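Local atomic coordinates of putative aminooxidase (PDB entry 2BA9), a protein that isomerises polyunsaturated fatty acids, producing conjugated linoleic acid, and binds FAD, with a fold of the flavin-containing amine oxidoreductase family. Residues M302-L307 with R331-Y336; P144-L149 with G171-V176; I277-M282 with Y369-V374. All coordinates share one frame; numbering follows the deposited sequence.

Interaction 1: M302-L307 with R331-Y336; sequences MRPERL and RNHPDY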
loop_
_atom_site.group_PDB
_atom_site.type_symbol
_atom_site.label_atom_id
_atom_site.label_comp_id
_atom_site.label_asym_id
_atom_site.label_seq_id
_atom_site.Cartn_x
_atom_site.Cartn_y
_atom_site.Cartn_z
ATOM N N MET A 302 -10.314 13.694 -7.497
ATOM C CA MET A 302 -9.197 13.522 -6.555
ATOM C C MET A 302 -8.954 14.756 -5.662
ATOM O O MET A 302 -8.078 14.741 -4.798
ATOM C CB MET A 302 -7.918 13.227 -7.334
ATOM C CG MET A 302 -7.956 11.960 -8.138
ATOM S SD MET A 302 -6.500 11.832 -9.190
ATOM C CE MET A 302 -7.086 10.714 -10.491
ATOM N N ARG A 303 -9.698 15.829 -5.919
ATOM C CA ARG A 303 -9.784 16.982 -5.044
ATOM C C ARG A 303 -10.476 16.600 -3.732
ATOM O O ARG A 303 -11.479 15.878 -3.756
ATOM C CB ARG A 303 -10.669 18.049 -5.677
ATOM C CG ARG A 303 -10.130 18.696 -6.907
ATOM C CD ARG A 303 -10.939 19.952 -7.254
ATOM N NE ARG A 303 -12.076 19.675 -8.142
ATOM C CZ ARG A 303 -13.359 19.909 -7.867
ATOM N NH1 ARG A 303 -13.735 20.445 -6.713
ATOM N NH2 ARG A 303 -14.277 19.624 -8.776
ATOM N N PRO A 304 -10.000 17.129 -2.593
ATOM C CA PRO A 304 -10.641 16.892 -1.288
ATOM C C PRO A 304 -12.119 17.283 -1.270
ATOM O O PRO A 304 -12.928 16.657 -0.592
ATOM C CB PRO A 304 -9.838 17.797 -0.353
ATOM C CG PRO A 304 -8.510 17.902 -0.997
ATOM C CD PRO A 304 -8.819 17.993 -2.451
ATOM N N GLU A 305 -12.448 18.316 -2.043
ATOM C CA GLU A 305 -13.809 18.784 -2.238
ATOM C C GLU A 305 -14.686 17.723 -2.892
ATOM O O GLU A 305 -15.916 17.806 -2.836
ATOM C CB GLU A 305 -13.781 20.031 -3.132
ATOM C CG GLU A 305 -13.162 21.266 -2.482
ATOM C CD GLU A 305 -11.637 21.388 -2.590
ATOM O OE1 GLU A 305 -10.964 20.581 -3.276
ATOM O OE2 GLU A 305 -11.110 22.333 -1.968
ATOM N N ARG A 306 -14.057 16.732 -3.520
ATOM C CA ARG A 306 -14.773 15.648 -4.189
ATOM C C ARG A 306 -14.624 14.278 -3.499
ATOM O O ARG A 306 -14.946 13.239 -4.089
ATOM C CB ARG A 306 -14.309 15.572 -5.650
ATOM C CG ARG A 306 -14.694 16.779 -6.485
ATOM C CD ARG A 306 -16.208 16.909 -6.712
ATOM N NE ARG A 306 -16.713 15.915 -7.658
ATOM C CZ ARG A 306 -17.972 15.843 -8.074
ATOM N NH1 ARG A 306 -18.869 16.726 -7.662
ATOM N NH2 ARG A 306 -18.338 14.891 -8.924
ATOM N N LEU A 307 -14.182 14.281 -2.239
ATOM C CA LEU A 307 -14.072 13.053 -1.446
ATOM C C LEU A 307 -15.334 12.189 -1.516
ATOM O O LEU A 307 -16.432 12.686 -1.357
ATOM C CB LEU A 307 -13.803 13.404 0.015
ATOM C CG LEU A 307 -13.362 12.271 0.928
ATOM C CD1 LEU A 307 -12.000 11.775 0.516
ATOM C CD2 LEU A 307 -13.339 12.746 2.405
ATOM N N ARG A 331 -12.903 7.549 1.450
ATOM C CA ARG A 331 -13.942 7.910 2.407
ATOM C C ARG A 331 -13.507 8.904 3.479
ATOM O O ARG A 331 -14.343 9.374 4.241
ATOM C CB ARG A 331 -14.506 6.649 3.080
ATOM C CG ARG A 331 -15.274 5.768 2.100
ATOM C CD ARG A 331 -15.851 4.507 2.712
ATOM N NE ARG A 331 -16.362 4.714 4.059
ATOM C CZ ARG A 331 -16.843 3.754 4.838
ATOM N NH1 ARG A 331 -16.931 2.507 4.394
ATOM N NH2 ARG A 331 -17.266 4.052 6.064
ATOM N N ASN A 332 -12.228 9.249 3.525
ATOM C CA ASN A 332 -11.719 10.107 4.597
ATOM C C ASN A 332 -10.715 11.154 4.114
ATOM O O ASN A 332 -10.060 10.985 3.088
ATOM C CB ASN A 332 -11.066 9.246 5.671
ATOM C CG ASN A 332 -9.754 8.651 5.197
ATOM O OD1 ASN A 332 -9.735 7.787 4.310
ATOM N ND2 ASN A 332 -8.649 9.156 5.730
ATOM N N HIS A 333 -10.607 12.230 4.893
ATOM C CA HIS A 333 -9.614 13.282 4.698
ATOM C C HIS A 333 -9.576 14.067 6.029
ATOM O O HIS A 333 -10.613 14.207 6.698
ATOM C CB HIS A 333 -10.044 14.168 3.518
ATOM C CG HIS A 333 -9.084 15.262 3.165
ATOM N ND1 HIS A 333 -9.019 16.449 3.861
ATOM C CD2 HIS A 333 -8.191 15.373 2.153
ATOM C CE1 HIS A 333 -8.113 17.233 3.311
ATOM N NE2 HIS A 333 -7.593 16.605 2.272
ATOM N N PRO A 334 -8.395 14.565 6.431
ATOM C CA PRO A 334 -8.327 15.320 7.703
ATOM C C PRO A 334 -9.283 16.517 7.841
ATOM O O PRO A 334 -9.692 16.841 8.945
ATOM C CB PRO A 334 -6.871 15.809 7.747
ATOM C CG PRO A 334 -6.130 14.859 6.881
ATOM C CD PRO A 334 -7.073 14.470 5.785
ATOM N N ASP A 335 -9.612 17.167 6.733
ATOM C CA ASP A 335 -10.434 18.378 6.749
ATOM C C ASP A 335 -11.952 18.127 6.715
ATOM O O ASP A 335 -12.752 19.085 6.832
ATOM C CB ASP A 335 -10.000 19.296 5.601
ATOM C CG ASP A 335 -8.623 19.901 5.831
ATOM O OD1 ASP A 335 -8.051 19.665 6.914
ATOM O OD2 ASP A 335 -8.104 20.602 4.929
ATOM N N TYR A 336 -12.339 16.849 6.584
ATOM C CA TYR A 336 -13.743 16.443 6.454
ATOM C C TYR A 336 -14.142 15.279 7.367
ATOM O O TYR A 336 -13.312 14.462 7.777
ATOM C CB TYR A 336 -14.029 16.017 5.013
ATOM C CG TYR A 336 -13.814 17.108 3.986
ATOM C CD1 TYR A 336 -14.881 17.900 3.557
ATOM C CD2 TYR A 336 -12.560 17.343 3.448
ATOM C CE1 TYR A 336 -14.701 18.899 2.619
ATOM C CE2 TYR A 336 -12.363 18.354 2.492
ATOM C CZ TYR A 336 -13.437 19.126 2.085
ATOM O OH TYR A 336 -13.254 20.124 1.150
#
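Two loops of the mixed sheet meet here: a short 3-10 turn at P304-E305, leading into strand 310-315, and a type I beta turn from H333 to Y336, following strand 325-330. P304 and L307 carry the first loop's side. The P304 ring rests on one face of the H333 imidazole, a CH-pi contact with CB 4.0 Å from the ring centroid of H333. P334 CD covers the opposite face, so the imidazole lies between two prolines. Its rotation is fixed at both nitrogens. D335 N donates to H333 ND1 at 3.0 Å within the turn, and H333 NE2 is hydrogen-bonded to D174. H333 CG lies anti to the backbone N (chi1 -178°), which carries the ring across to P304. The Y336 ring lies beside the same proline. P304 O sits over one of its faces, and P304 CB is 3.8 Å from Y336 CE2. At the far end of the ring, Y336 OH approaches E305 CA. No hydrogen bond joins residues 302-307 to 331-336. L307 spreads its two methyls along the backbone of the second loop. L307 CD2 packs on H333 CB at 3.8 Å, while L307 CD1 reaches N332 O at 3.3 Å.

Interaction 2: P144-L149 with G171-V176; sequences PFDEFL and GHFDNV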
loop_
_atom_site.group_PDB
_atom_site.type_symbol
_atom_site.label_atom_id
_atom_site.label_comp_id
_atom_site.label_asym_id
_atom_site.label_seq_id
_atom_site.Cartn_x
_atom_site.Cartn_y
_atom_site.Cartn_z
ATOM N N PRO A 144 3.782 18.360 4.130
ATOM C CA PRO A 144 2.838 17.823 3.147
ATOM C C PRO A 144 3.361 18.061 1.721
ATOM O O PRO A 144 4.047 19.070 1.465
ATOM C CB PRO A 144 1.545 18.591 3.426
ATOM C CG PRO A 144 1.675 19.093 4.830
ATOM C CD PRO A 144 3.136 19.319 5.048
ATOM N N PHE A 145 3.062 17.123 0.818
ATOM C CA PHE A 145 3.646 17.134 -0.531
ATOM C C PHE A 145 3.505 18.459 -1.268
ATOM O O PHE A 145 4.466 18.896 -1.896
ATOM C CB PHE A 145 3.084 15.996 -1.383
ATOM C CG PHE A 145 3.878 15.719 -2.655
ATOM C CD1 PHE A 145 5.202 15.338 -2.594
ATOM C CD2 PHE A 145 3.262 15.777 -3.903
ATOM C CE1 PHE A 145 5.930 15.077 -3.757
ATOM C CE2 PHE A 145 3.978 15.504 -5.070
ATOM C CZ PHE A 145 5.311 15.152 -4.990
ATOM N N ASP A 146 2.335 19.097 -1.190
ATOM C CA ASP A 146 2.126 20.378 -1.882
ATOM C C ASP A 146 3.002 21.471 -1.305
ATOM O O ASP A 146 3.484 22.331 -2.051
ATOM C CB ASP A 146 0.665 20.849 -1.814
ATOM C CG ASP A 146 -0.240 20.132 -2.799
ATOM O OD1 ASP A 146 0.222 19.748 -3.905
ATOM O OD2 ASP A 146 -1.432 19.967 -2.455
ATOM N N GLU A 147 3.161 21.469 0.019
ATOM C CA GLU A 147 4.029 22.439 0.694
ATOM C C GLU A 147 5.486 22.223 0.275
ATOM O O GLU A 147 6.199 23.162 -0.054
ATOM C CB GLU A 147 3.879 22.333 2.215
ATOM C CG GLU A 147 2.584 22.943 2.725
ATOM C CD GLU A 147 2.459 22.882 4.238
ATOM O OE1 GLU A 147 3.485 23.129 4.930
ATOM O OE2 GLU A 147 1.335 22.586 4.719
ATOM N N PHE A 148 5.912 20.966 0.278
ATOM C CA PHE A 148 7.222 20.587 -0.257
ATOM C C PHE A 148 7.441 21.148 -1.671
ATOM O O PHE A 148 8.463 21.780 -1.945
ATOM C CB PHE A 148 7.365 19.054 -0.235
ATOM C CG PHE A 148 8.506 18.528 -1.070
ATOM C CD1 PHE A 148 9.795 18.495 -0.567
ATOM C CD2 PHE A 148 8.283 18.078 -2.366
ATOM C CE1 PHE A 148 10.862 18.011 -1.342
ATOM C CE2 PHE A 148 9.334 17.587 -3.145
ATOM C CZ PHE A 148 10.629 17.552 -2.627
ATOM N N LEU A 149 6.473 20.911 -2.562
ATOM C CA LEU A 149 6.535 21.426 -3.938
ATOM C C LEU A 149 6.587 22.961 -3.989
ATOM O O LEU A 149 7.419 23.551 -4.703
ATOM C CB LEU A 149 5.342 20.904 -4.762
ATOM C CG LEU A 149 5.315 19.415 -5.128
ATOM C CD1 LEU A 149 4.125 19.058 -6.041
ATOM C CD2 LEU A 149 6.621 18.966 -5.771
ATOM N N GLY A 171 -4.343 9.152 -0.442
ATOM C CA GLY A 171 -4.725 10.401 0.200
ATOM C C GLY A 171 -4.248 11.610 -0.558
ATOM O O GLY A 171 -3.880 11.509 -1.717
ATOM N N HIS A 172 -4.249 12.752 0.116
ATOM C CA HIS A 172 -4.189 14.031 -0.561
ATOM C C HIS A 172 -2.936 14.829 -0.204
ATOM O O HIS A 172 -2.510 14.849 0.940
ATOM C CB HIS A 172 -5.474 14.821 -0.285
ATOM C CG HIS A 172 -6.699 14.163 -0.843
ATOM N ND1 HIS A 172 -7.264 13.043 -0.279
ATOM C CD2 HIS A 172 -7.447 14.453 -1.932
ATOM C CE1 HIS A 172 -8.320 12.681 -0.988
ATOM N NE2 HIS A 172 -8.453 13.521 -1.999
ATOM N N PHE A 173 -2.374 15.482 -1.221
ATOM C CA PHE A 173 -1.110 16.208 -1.117
ATOM C C PHE A 173 -1.157 17.440 -0.202
ATOM O O PHE A 173 -0.107 17.947 0.218
ATOM C CB PHE A 173 -0.642 16.643 -2.514
ATOM C CG PHE A 173 -0.201 15.507 -3.421
ATOM C CD1 PHE A 173 -0.179 15.699 -4.802
ATOM C CD2 PHE A 173 0.215 14.262 -2.921
ATOM C CE1 PHE A 173 0.229 14.679 -5.668
ATOM C CE2 PHE A 173 0.634 13.241 -3.795
ATOM C CZ PHE A 173 0.636 13.448 -5.158
ATOM N N ASP A 174 -2.355 17.931 0.095
ATOM C CA ASP A 174 -2.511 19.033 1.046
ATOM C C ASP A 174 -2.076 18.649 2.484
ATOM O O ASP A 174 -1.802 19.524 3.300
ATOM C CB ASP A 174 -3.960 19.548 1.041
ATOM C CG ASP A 174 -4.960 18.500 1.539
ATOM O OD1 ASP A 174 -5.519 17.772 0.688
ATOM O OD2 ASP A 174 -5.184 18.407 2.770
ATOM N N ASN A 175 -2.025 17.345 2.779
ATOM C CA ASN A 175 -1.656 16.868 4.106
ATOM C C ASN A 175 -0.657 15.693 4.176
ATOM O O ASN A 175 0.130 15.628 5.106
ATOM C CB ASN A 175 -2.923 16.519 4.885
ATOM C CG ASN A 175 -3.689 15.378 4.268
ATOM O OD1 ASN A 175 -3.500 14.238 4.648
ATOM N ND2 ASN A 175 -4.552 15.676 3.311
ATOM N N VAL A 176 -0.667 14.769 3.222
ATOM C CA VAL A 176 0.233 13.595 3.300
ATOM C C VAL A 176 1.686 14.018 3.102
ATOM O O VAL A 176 2.009 14.638 2.087
ATOM C CB VAL A 176 -0.109 12.530 2.258
ATOM C CG1 VAL A 176 1.027 11.497 2.138
ATOM C CG2 VAL A 176 -1.417 11.856 2.587
HETATM O O HOH W 1 -0.821 21.891 2.725
#
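P144 caps helix 145-151 at its N-cap position, and F145 begins the helix, against the loop 171-176. Two backbone hydrogen bonds tie this helix start to the loop. F145 N donates to V176 O at 3.0 Å. D146 N donates to F173 O, also at 3.0 Å and nearly straight at the hydrogen (172°), though it comes from above the carbonyl plane. Both amides belong to the first turn of the helix, and the loop carbonyls serve as their acceptors. P144 adds a CA-H...O contact to V176 O, and its CB lies 3.5 Å from D174 O. The aromatic contact is edge-to-face. F145 CD2 sits over the centre of the F173 ring, the planes are 56° apart and the centroids 4.5 Å. F145 CG lies anti to its own amide nitrogen (chi1 -165°), which sets this side chain alongside that of F173, the two pointing the same way. The D146 carboxylate stands almost perpendicular to the F173 ring, with OD2 3.4 Å from F173 CB; a salt bridge to R158 engages its OD1. One water donates to both E147 OE2 and D174 O. Around the pair, F145 packs on helix 178-184, while F173 touches R158 and W161 of helix 158-161.

Interaction 3: I277-M282 with Y369-V374; sequences IHQQYM and YYFPHV. With FAD (flavin-adenine dinucleotide), chain D.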
loop_
_atom_site.group_PDB
_atom_site.type_symbol
_atom_site.label_atom_id
_atom_site.label_comp_id
_atom_site.label_asym_id
_atom_site.label_seq_id
_atom_site.Cartn_x
_atom_site.Cartn_y
_atom_site.Cartn_z
ATOM N N ILE A 277 -2.565 7.181 11.595
ATOM C CA ILE A 277 -3.806 7.444 10.866
ATOM C C ILE A 277 -3.831 6.578 9.615
ATOM O O ILE A 277 -2.782 6.241 9.057
ATOM C CB ILE A 277 -3.978 8.952 10.527
ATOM C CG1 ILE A 277 -2.706 9.575 9.950
ATOM C CG2 ILE A 277 -4.333 9.742 11.774
ATOM C CD1 ILE A 277 -2.878 11.061 9.543
ATOM N N HIS A 278 -5.030 6.191 9.182
ATOM C CA HIS A 278 -5.164 5.338 8.007
ATOM C C HIS A 278 -6.230 5.869 7.053
ATOM O O HIS A 278 -7.027 6.763 7.399
ATOM C CB HIS A 278 -5.455 3.886 8.417
ATOM C CG HIS A 278 -6.855 3.650 8.891
ATOM N ND1 HIS A 278 -7.254 3.896 10.186
ATOM C CD2 HIS A 278 -7.947 3.174 8.247
ATOM C CE1 HIS A 278 -8.534 3.595 10.316
ATOM N NE2 HIS A 278 -8.977 3.145 9.156
ATOM N N GLN A 279 -6.204 5.325 5.843
ATOM C CA GLN A 279 -7.144 5.683 4.802
ATOM C C GLN A 279 -8.245 4.644 4.726
ATOM O O GLN A 279 -8.007 3.437 4.848
ATOM C CB GLN A 279 -6.444 5.790 3.444
ATOM C CG GLN A 279 -5.291 6.761 3.428
ATOM C CD GLN A 279 -5.744 8.189 3.579
ATOM O OE1 GLN A 279 -5.739 8.743 4.680
ATOM N NE2 GLN A 279 -6.134 8.803 2.471
ATOM N N GLN A 280 -9.461 5.134 4.524
ATOM C CA GLN A 280 -10.609 4.285 4.228
ATOM C C GLN A 280 -10.849 4.228 2.701
ATOM O O GLN A 280 -11.595 5.054 2.143
ATOM C CB GLN A 280 -11.835 4.829 4.963
ATOM C CG GLN A 280 -11.719 4.812 6.491
ATOM C CD GLN A 280 -12.960 5.365 7.168
ATOM O OE1 GLN A 280 -14.090 4.971 6.850
ATOM N NE2 GLN A 280 -12.764 6.280 8.105
ATOM N N TYR A 281 -10.238 3.229 2.056
ATOM C CA TYR A 281 -10.216 3.083 0.588
ATOM C C TYR A 281 -11.163 1.974 0.134
ATOM O O TYR A 281 -10.964 0.796 0.478
ATOM C CB TYR A 281 -8.780 2.748 0.158
ATOM C CG TYR A 281 -8.426 2.846 -1.316
ATOM C CD1 TYR A 281 -9.032 3.787 -2.155
ATOM C CD2 TYR A 281 -7.411 2.044 -1.850
ATOM C CE1 TYR A 281 -8.661 3.897 -3.507
ATOM C CE2 TYR A 281 -7.037 2.139 -3.180
ATOM C CZ TYR A 281 -7.666 3.071 -4.015
ATOM O OH TYR A 281 -7.277 3.193 -5.339
ATOM N N MET A 282 -12.196 2.352 -0.628
ATOM C CA MET A 282 -13.288 1.438 -0.965
ATOM C C MET A 282 -13.268 1.030 -2.423
ATOM O O MET A 282 -13.240 1.861 -3.330
ATOM C CB MET A 282 -14.645 2.053 -0.625
ATOM C CG MET A 282 -15.813 1.109 -0.846
ATOM S SD MET A 282 -17.311 1.589 0.037
ATOM C CE MET A 282 -18.261 2.350 -1.270
ATOM N N TYR A 369 -8.390 -1.264 5.241
ATOM C CA TYR A 369 -7.481 -0.541 6.126
ATOM C C TYR A 369 -6.253 -0.282 5.272
ATOM O O TYR A 369 -5.519 -1.213 4.884
ATOM C CB TYR A 369 -7.122 -1.364 7.351
ATOM C CG TYR A 369 -6.086 -0.739 8.247
ATOM C CD1 TYR A 369 -6.451 0.074 9.317
ATOM C CD2 TYR A 369 -4.726 -0.979 8.043
ATOM C CE1 TYR A 369 -5.480 0.628 10.167
ATOM C CE2 TYR A 369 -3.761 -0.425 8.875
ATOM C CZ TYR A 369 -4.144 0.378 9.920
ATOM O OH TYR A 369 -3.178 0.916 10.731
ATOM N N TYR A 370 -6.052 0.991 4.968
ATOM C CA TYR A 370 -5.166 1.378 3.898
ATOM C C TYR A 370 -4.218 2.458 4.369
ATOM O O TYR A 370 -4.570 3.301 5.202
ATOM C CB TYR A 370 -5.991 1.890 2.717
ATOM C CG TYR A 370 -5.265 1.823 1.389
ATOM C CD1 TYR A 370 -4.983 0.602 0.798
ATOM C CD2 TYR A 370 -4.872 2.978 0.728
ATOM C CE1 TYR A 370 -4.315 0.528 -0.413
ATOM C CE2 TYR A 370 -4.203 2.914 -0.495
ATOM C CZ TYR A 370 -3.932 1.677 -1.058
ATOM O OH TYR A 370 -3.286 1.588 -2.249
ATOM N N PHE A 371 -3.018 2.404 3.811
ATOM C CA PHE A 371 -1.978 3.401 4.003
ATOM C C PHE A 371 -1.859 3.952 5.417
ATOM O O PHE A 371 -2.129 5.130 5.639
ATOM C CB PHE A 371 -2.156 4.552 2.991
ATOM C CG PHE A 371 -1.037 5.577 3.027
ATOM C CD1 PHE A 371 0.296 5.188 3.203
ATOM C CD2 PHE A 371 -1.316 6.923 2.892
ATOM C CE1 PHE A 371 1.332 6.121 3.213
ATOM C CE2 PHE A 371 -0.286 7.878 2.930
ATOM C CZ PHE A 371 1.044 7.468 3.083
ATOM N N PRO A 372 -1.436 3.107 6.380
ATOM C CA PRO A 372 -1.143 3.694 7.679
ATOM C C PRO A 372 0.030 4.647 7.553
ATOM O O PRO A 372 1.021 4.344 6.884
ATOM C CB PRO A 372 -0.756 2.486 8.547
ATOM C CG PRO A 372 -0.293 1.439 7.546
ATOM C CD PRO A 372 -1.196 1.652 6.360
ATOM N N HIS A 373 -0.089 5.797 8.191
ATOM C CA HIS A 373 0.963 6.791 8.177
ATOM C C HIS A 373 0.766 7.755 9.350
ATOM O O HIS A 373 -0.197 7.625 10.114
ATOM C CB HIS A 373 0.975 7.532 6.840
ATOM C CG HIS A 373 -0.265 8.312 6.556
ATOM N ND1 HIS A 373 -1.442 7.721 6.138
ATOM C CD2 HIS A 373 -0.501 9.643 6.577
ATOM C CE1 HIS A 373 -2.353 8.654 5.935
ATOM N NE2 HIS A 373 -1.811 9.829 6.195
ATOM N N VAL A 374 1.677 8.713 9.480
ATOM C CA VAL A 374 1.540 9.774 10.492
ATOM C C VAL A 374 1.516 11.151 9.817
ATOM O O VAL A 374 1.844 11.291 8.628
ATOM C CB VAL A 374 2.607 9.691 11.614
ATOM C CG1 VAL A 374 2.444 8.382 12.409
ATOM C CG2 VAL A 374 4.037 9.836 11.057
HETATM P PA FAD D . -1.604 -6.335 4.297
HETATM O O1A FAD D . -1.519 -6.549 2.815
HETATM O O2A FAD D . -2.776 -5.518 4.801
HETATM O O5B FAD D . -1.709 -7.764 5.013
HETATM C C5B FAD D . -1.742 -7.784 6.421
HETATM C C4B FAD D . -2.080 -9.176 6.912
HETATM O O4B FAD D . -2.069 -9.176 8.325
HETATM C C3B FAD D . -3.460 -9.632 6.433
HETATM O O3B FAD D . -3.358 -10.885 5.796
HETATM C C2B FAD D . -4.283 -9.666 7.700
HETATM O O2B FAD D . -5.366 -10.595 7.638
HETATM C C1B FAD D . -3.196 -9.899 8.765
HETATM N N9A FAD D . -3.672 -9.456 10.088
HETATM C C8A FAD D . -4.185 -8.221 10.426
HETATM N N7A FAD D . -4.529 -8.237 11.745
HETATM C C5A FAD D . -4.240 -9.468 12.250
HETATM C C6A FAD D . -4.395 -10.051 13.523
HETATM N N6A FAD D . -4.558 -9.236 14.615
HETATM N N1A FAD D . -3.961 -11.358 13.718
HETATM C C2A FAD D . -3.442 -12.109 12.672
HETATM N N3A FAD D . -3.300 -11.524 11.421
HETATM C C4A FAD D . -3.706 -10.242 11.205
HETATM N N1 FAD D . 0.514 -2.066 -3.824
HETATM C C2 FAD D . 1.418 -1.899 -4.854
HETATM O O2 FAD D . 2.604 -2.176 -4.681
HETATM N N3 FAD D . 0.990 -1.394 -6.067
HETATM C C4 FAD D . -0.341 -1.086 -6.260
HETATM O O4 FAD D . -0.694 -0.653 -7.368
HETATM C C4X FAD D . -1.260 -1.269 -5.222
HETATM N N5 FAD D . -2.599 -0.949 -5.372
HETATM C C5X FAD D . -3.538 -1.277 -4.413
HETATM C C6 FAD D . -4.895 -1.074 -4.651
HETATM C C7 FAD D . -5.832 -1.445 -3.689
HETATM C C7M FAD D . -7.288 -1.228 -3.987
HETATM C C8 FAD D . -5.408 -2.007 -2.487
HETATM C C8M FAD D . -6.376 -2.419 -1.419
HETATM C C9 FAD D . -4.049 -2.200 -2.257
HETATM C C9A FAD D . -3.097 -1.830 -3.208
HETATM N N10 FAD D . -1.717 -1.996 -2.989
HETATM C C10 FAD D . -0.817 -1.783 -4.008
HETATM C "C1'" FAD D . -1.164 -2.067 -1.605
HETATM C "C2'" FAD D . -0.713 -3.476 -1.242
HETATM O "O2'" FAD D . -1.699 -4.452 -1.561
HETATM C "C3'" FAD D . -0.393 -3.484 0.245
HETATM O "O3'" FAD D . 0.487 -2.398 0.544
HETATM C "C4'" FAD D . 0.214 -4.812 0.665
HETATM O "O4'" FAD D . -0.752 -5.856 0.627
HETATM C "C5'" FAD D . 0.813 -4.650 2.055
HETATM O "O5'" FAD D . 1.106 -5.904 2.602
HETATM P P FAD D . 1.210 -6.082 4.210
HETATM O O1P FAD D . 1.473 -7.533 4.566
HETATM O O2P FAD D . 2.281 -5.171 4.701
HETATM O O3P FAD D . -0.227 -5.680 4.803
#
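Q279 N donates to Y370 O at 2.7 Å, the shortest hydrogen bond between these two antiparallel strands of the mixed sheet. The return bond, Y370 N to Q279 O, is weak. I277 and H373 form a second hydrogen-bonded pair, with I277 N to H373 O at 2.8 Å and almost straight. Between the pairs the register slips by one residue, a beta bulge. F371 (phi 40°) lies in the extra stretch, and its carbonyl O accepts from H373 ND1 at 2.7 Å. This bond lies in the imidazole plane and holds that ring in place. I277 CG1 covers one face of the imidazole and F371 CE2 the other. Q279 OE1 lies in plane at the imidazole edge, and is hydrogen-bonded to N332. H278 and Y369 form an offset stack, planes 27° apart; Y369 OH bonds to E257. Y281 and Y370 belong to the FAD pocket. Y281 CD2 lies over the centre of the Y370 ring, but the planes are oblique at 45°. The hydroxyls of both are tied to backbone carbonyls, Y281 to A167 and Y370 to F168. Y281 CE2 touches the flavin methyl C7M, and the edge of the Y370 ring meets the isoalloxazine, Y370 CE1 lying 3.3 Å from FAD C9.

In the fold
From the N terminus, interaction 2 comes first. It closes a loop about half helical between the start of helix 145-151 and the loop before helix 178-184. Interaction 3 opens later, and joins strand 277-288 to the edge strand 359-373 across 86 intervening residues. Interaction 1 is nested inside that loop, where it brings together the loops next to strands 310-315 and 325-330. None of the three cross. Residues 331-336 link all three, through N332 to Q280 of interaction 3 and through H333 to D174 of interaction 2. V176 also packs on F371. The helices around 145-184 are thus joined to the mixed sheet beside the flavin.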